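Local coordinates for putative creatinine amidohydrolase (PDB 3LUB), which probably hydrolyses carbon-nitrogen bonds in linear amides, as a zinc-binding member of the creatininase family, at residues I160-H174 against S216-E230. Sequence-based numbering, arbitrary orientation.
Sequences IDDHAGESETSVMMH and SGVGNPKKATAEKGE. With ZN (zinc ion), chain B.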
# COMPACT_ATOMS: atom_id res chain seq x y z
N ILE F 160 -24.50 -4.13 -33.37
CA ILE F 160 -23.30 -3.84 -32.58
C ILE F 160 -23.43 -2.42 -32.00
O ILE F 160 -23.63 -1.43 -32.72
CB ILE F 160 -21.96 -4.03 -33.39
CG1 ILE F 160 -21.84 -5.48 -33.93
CG2 ILE F 160 -20.76 -3.71 -32.50
CD1 ILE F 160 -20.68 -5.72 -34.91
N ASP F 161 -23.32 -2.34 -30.68
CA ASP F 161 -23.55 -1.10 -29.96
C ASP F 161 -22.96 -1.25 -28.56
O ASP F 161 -23.70 -1.37 -27.59
CB ASP F 161 -25.08 -0.82 -29.91
CG ASP F 161 -25.44 0.53 -29.26
OD1 ASP F 161 -24.56 1.35 -28.91
OD2 ASP F 161 -26.67 0.75 -29.07
N ASP F 162 -21.62 -1.26 -28.49
CA ASP F 162 -20.90 -1.43 -27.22
C ASP F 162 -20.31 -0.13 -26.67
O ASP F 162 -20.26 0.04 -25.47
CB ASP F 162 -19.76 -2.46 -27.36
CG ASP F 162 -20.25 -3.87 -27.65
OD1 ASP F 162 -21.34 -4.26 -27.14
OD2 ASP F 162 -19.54 -4.60 -28.39
N HIS F 163 -19.85 0.78 -27.53
CA HIS F 163 -19.18 1.98 -27.04
C HIS F 163 -19.38 3.15 -28.01
O HIS F 163 -18.97 3.07 -29.16
CB HIS F 163 -17.70 1.70 -26.83
CG HIS F 163 -16.92 2.88 -26.37
ND1 HIS F 163 -17.08 3.42 -25.11
CD2 HIS F 163 -16.00 3.64 -27.00
CE1 HIS F 163 -16.28 4.46 -24.99
NE2 HIS F 163 -15.61 4.62 -26.11
N ALA F 164 -19.99 4.24 -27.52
CA ALA F 164 -20.19 5.44 -28.34
C ALA F 164 -21.07 5.12 -29.57
O ALA F 164 -20.91 5.71 -30.63
CB ALA F 164 -18.84 6.02 -28.81
N GLY F 165 -21.97 4.17 -29.41
CA GLY F 165 -22.77 3.65 -30.50
C GLY F 165 -24.10 4.34 -30.53
O GLY F 165 -24.20 5.49 -30.11
N GLU F 166 -25.12 3.64 -30.99
CA GLU F 166 -26.40 4.27 -31.24
C GLU F 166 -27.06 4.67 -29.96
O GLU F 166 -27.61 5.75 -29.88
CB GLU F 166 -27.33 3.36 -32.06
CG GLU F 166 -28.56 4.10 -32.64
CD GLU F 166 -29.47 3.18 -33.46
OE1 GLU F 166 -28.94 2.41 -34.28
OE2 GLU F 166 -30.69 3.24 -33.25
N SER F 167 -27.03 3.80 -28.96
CA SER F 167 -27.68 4.05 -27.69
C SER F 167 -27.05 5.20 -26.89
O SER F 167 -27.78 6.07 -26.36
CB SER F 167 -27.65 2.76 -26.85
OG SER F 167 -26.33 2.22 -26.80
N GLU F 168 -25.73 5.18 -26.74
CA GLU F 168 -25.05 6.25 -26.01
C GLU F 168 -25.23 7.57 -26.76
O GLU F 168 -25.39 8.63 -26.14
CB GLU F 168 -23.56 5.97 -25.80
CG GLU F 168 -23.22 5.37 -24.45
CD GLU F 168 -21.73 5.33 -24.13
OE1 GLU F 168 -20.92 5.17 -25.07
OE2 GLU F 168 -21.38 5.40 -22.91
N THR F 169 -25.12 7.53 -28.09
CA THR F 169 -25.29 8.76 -28.88
C THR F 169 -26.70 9.31 -28.74
O THR F 169 -26.87 10.50 -28.55
CB THR F 169 -24.96 8.58 -30.36
OG1 THR F 169 -23.64 8.04 -30.49
CG2 THR F 169 -25.01 9.90 -31.06
N SER F 170 -27.71 8.44 -28.79
CA SER F 170 -29.10 8.87 -28.69
C SER F 170 -29.37 9.52 -27.36
O SER F 170 -30.02 10.54 -27.31
CB SER F 170 -30.10 7.70 -28.89
OG SER F 170 -30.05 7.19 -30.20
N VAL F 171 -28.89 8.90 -26.28
CA VAL F 171 -29.17 9.40 -24.95
C VAL F 171 -28.44 10.75 -24.74
O VAL F 171 -28.99 11.64 -24.12
CB VAL F 171 -28.82 8.38 -23.86
CG1 VAL F 171 -29.12 8.94 -22.45
CG2 VAL F 171 -29.58 7.02 -24.11
N MSE F 172 -27.25 10.91 -25.31
CA MSE F 172 -26.55 12.21 -25.26
C MSE F 172 -27.34 13.25 -26.06
O MSE F 172 -27.47 14.39 -25.64
CB MSE F 172 -25.13 12.13 -25.83
CG MSE F 172 -24.30 13.39 -25.64
SE MSE F 172 -24.08 13.90 -23.71
CE MSE F 172 -22.89 12.46 -23.04
N MSE F 173 -27.86 12.87 -27.23
CA MSE F 173 -28.62 13.79 -28.06
C MSE F 173 -29.84 14.29 -27.33
O MSE F 173 -30.22 15.46 -27.48
CB MSE F 173 -29.01 13.17 -29.39
CG MSE F 173 -27.86 13.07 -30.38
SE MSE F 173 -28.32 11.94 -31.92
CE MSE F 173 -29.34 13.27 -33.13
N HIS F 174 -30.43 13.42 -26.52
CA HIS F 174 -31.58 13.79 -25.69
C HIS F 174 -31.21 14.75 -24.58
O HIS F 174 -31.77 15.84 -24.48
CB HIS F 174 -32.22 12.53 -25.13
CG HIS F 174 -33.22 12.77 -24.06
ND1 HIS F 174 -34.37 13.49 -24.27
CD2 HIS F 174 -33.28 12.33 -22.79
CE1 HIS F 174 -35.08 13.52 -23.15
NE2 HIS F 174 -34.44 12.82 -22.24
N SER F 216 -12.18 4.74 -32.30
CA SER F 216 -12.36 4.55 -30.85
C SER F 216 -13.80 4.16 -30.47
O SER F 216 -14.06 3.80 -29.35
CB SER F 216 -11.89 5.78 -30.03
OG SER F 216 -12.89 6.77 -29.90
N GLY F 217 -14.72 4.21 -31.43
CA GLY F 217 -16.07 3.71 -31.21
C GLY F 217 -16.17 2.23 -31.50
O GLY F 217 -15.41 1.68 -32.31
N VAL F 218 -17.11 1.57 -30.83
CA VAL F 218 -17.50 0.19 -31.14
C VAL F 218 -19.01 0.17 -31.40
O VAL F 218 -19.79 0.07 -30.47
CB VAL F 218 -17.17 -0.81 -29.97
CG1 VAL F 218 -17.57 -2.25 -30.35
CG2 VAL F 218 -15.72 -0.76 -29.58
N GLY F 219 -19.40 0.25 -32.67
CA GLY F 219 -20.81 0.35 -33.07
C GLY F 219 -21.06 1.60 -33.89
O GLY F 219 -20.53 2.68 -33.57
N ASN F 220 -21.86 1.45 -34.97
CA ASN F 220 -22.30 2.56 -35.82
C ASN F 220 -23.40 3.36 -35.13
O ASN F 220 -24.47 2.81 -34.85
CB ASN F 220 -22.78 2.05 -37.19
CG ASN F 220 -22.87 3.15 -38.23
OD1 ASN F 220 -23.14 4.30 -37.90
ND2 ASN F 220 -22.60 2.81 -39.50
N PRO F 221 -23.14 4.65 -34.81
CA PRO F 221 -24.07 5.51 -34.09
C PRO F 221 -24.96 6.36 -35.00
O PRO F 221 -25.70 7.20 -34.50
CB PRO F 221 -23.12 6.45 -33.37
CG PRO F 221 -22.05 6.64 -34.33
CD PRO F 221 -21.91 5.38 -35.09
N LYS F 222 -24.86 6.16 -36.30
CA LYS F 222 -25.43 7.10 -37.25
C LYS F 222 -26.98 7.14 -37.41
O LYS F 222 -27.49 8.11 -37.92
CB LYS F 222 -24.67 7.03 -38.59
CG LYS F 222 -23.21 7.55 -38.42
CD LYS F 222 -22.42 7.62 -39.72
CE LYS F 222 -20.93 7.79 -39.44
NZ LYS F 222 -20.04 7.93 -40.67
N LYS F 223 -27.71 6.15 -36.90
CA LYS F 223 -29.17 6.23 -36.82
C LYS F 223 -29.67 6.73 -35.47
O LYS F 223 -30.89 6.73 -35.21
CB LYS F 223 -29.80 4.87 -37.15
CG LYS F 223 -29.23 4.26 -38.43
CD LYS F 223 -29.94 2.99 -38.86
CE LYS F 223 -29.47 2.57 -40.26
NZ LYS F 223 -30.15 1.34 -40.76
N ALA F 224 -28.73 7.19 -34.63
CA ALA F 224 -29.03 7.83 -33.35
C ALA F 224 -29.98 9.05 -33.49
O ALA F 224 -29.84 9.84 -34.44
CB ALA F 224 -27.69 8.25 -32.66
N THR F 225 -30.96 9.19 -32.59
CA THR F 225 -31.80 10.38 -32.54
C THR F 225 -32.10 10.72 -31.07
O THR F 225 -32.08 9.84 -30.23
CB THR F 225 -33.16 10.17 -33.30
OG1 THR F 225 -34.03 9.30 -32.56
CG2 THR F 225 -32.96 9.60 -34.68
N ALA F 226 -32.40 11.99 -30.78
CA ALA F 226 -32.83 12.43 -29.46
C ALA F 226 -34.06 11.67 -28.96
O ALA F 226 -34.17 11.32 -27.78
CB ALA F 226 -33.13 13.96 -29.48
N GLU F 227 -35.00 11.41 -29.85
CA GLU F 227 -36.21 10.69 -29.48
C GLU F 227 -35.98 9.25 -29.10
O GLU F 227 -36.59 8.75 -28.17
CB GLU F 227 -37.22 10.71 -30.64
CG GLU F 227 -38.52 10.03 -30.27
CD GLU F 227 -39.57 10.17 -31.33
OE1 GLU F 227 -40.00 11.31 -31.61
OE2 GLU F 227 -39.95 9.11 -31.89
N LYS F 228 -35.14 8.54 -29.84
CA LYS F 228 -34.77 7.20 -29.39
C LYS F 228 -34.20 7.22 -27.97
O LYS F 228 -34.52 6.36 -27.17
CB LYS F 228 -33.79 6.54 -30.34
CG LYS F 228 -34.35 6.10 -31.68
CD LYS F 228 -33.23 5.55 -32.52
CE LYS F 228 -33.70 4.92 -33.77
NZ LYS F 228 -32.59 4.58 -34.73
N GLY F 229 -33.37 8.21 -27.66
CA GLY F 229 -32.73 8.33 -26.34
C GLY F 229 -33.74 8.63 -25.26
O GLY F 229 -33.71 8.04 -24.18
N GLU F 230 -34.66 9.53 -25.58
CA GLU F 230 -35.74 9.92 -24.66
C GLU F 230 -36.59 8.74 -24.25
O GLU F 230 -36.95 8.61 -23.07
CB GLU F 230 -36.63 10.98 -25.30
CG GLU F 230 -37.82 11.38 -24.46
CD GLU F 230 -38.64 12.48 -25.13
OE1 GLU F 230 -38.86 12.41 -26.37
OE2 GLU F 230 -39.04 13.42 -24.41
ZN ZN B . -19.49 5.46 -22.75
O HOH W 1 -24.44 1.36 -32.47
O HOH W 2 -23.09 -1.22 -35.52
O HOH W 3 -18.77 3.50 -22.79
O HOH W 4 -19.04 4.34 -32.14
O HOH W 5 -26.96 3.47 -35.69
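A classic beta bulge beside the two-zinc site of this creatininase-family fold pairs Asp162 and His163 with Val218. Val218 O takes both Asp162 N and His163 N, each at 3.0 Å, and Val218 N returns a bond to a lone pair of His163 O. With CG anti to the backbone N (chi1 179°), the His163 ring extends from the bulge so that its CD2 edge meets Ser216 O; ND1 bonds a water bound to the zinc, while NE2 is tied to Pro33 O. Glu168 OE2 binds that same zinc at 1.9 Å, with His34 and Asp43 completing the protein ligands, and its OE1 accepts from Ala164 N, linking the loop to the metal. Gly219 brings its CA to 3.4 Å from Ile160 O, and with no side chain the two backbones pass close together. Beyond the loop, helix 166-174 meets the start of helix 226-249, the short axes 95° apart and 6.6 Å at closest approach. At the crossing Gly229 presents a bare CA 3.9 Å from Val171 N, consistent with the close approach of the two backbones. Ser170 OG accepts from Thr225 N and donates to Glu166 O, while Thr225 OG1 caps the second helix by taking Lys228 N. The extended Lys228 chain brings NZ to 2.8 Å from Glu166 OE2, a salt bridge that meets the carboxylate from above its plane; NZ also donates to Lys223 O and forms a second salt bridge with Glu157. The selenium of Met173 packs against Ala224 CB, and over the face of the His174 ring Glu230 CA makes a CH-pi contact, 3.7 Å from the centroid and nearly on the ring normal.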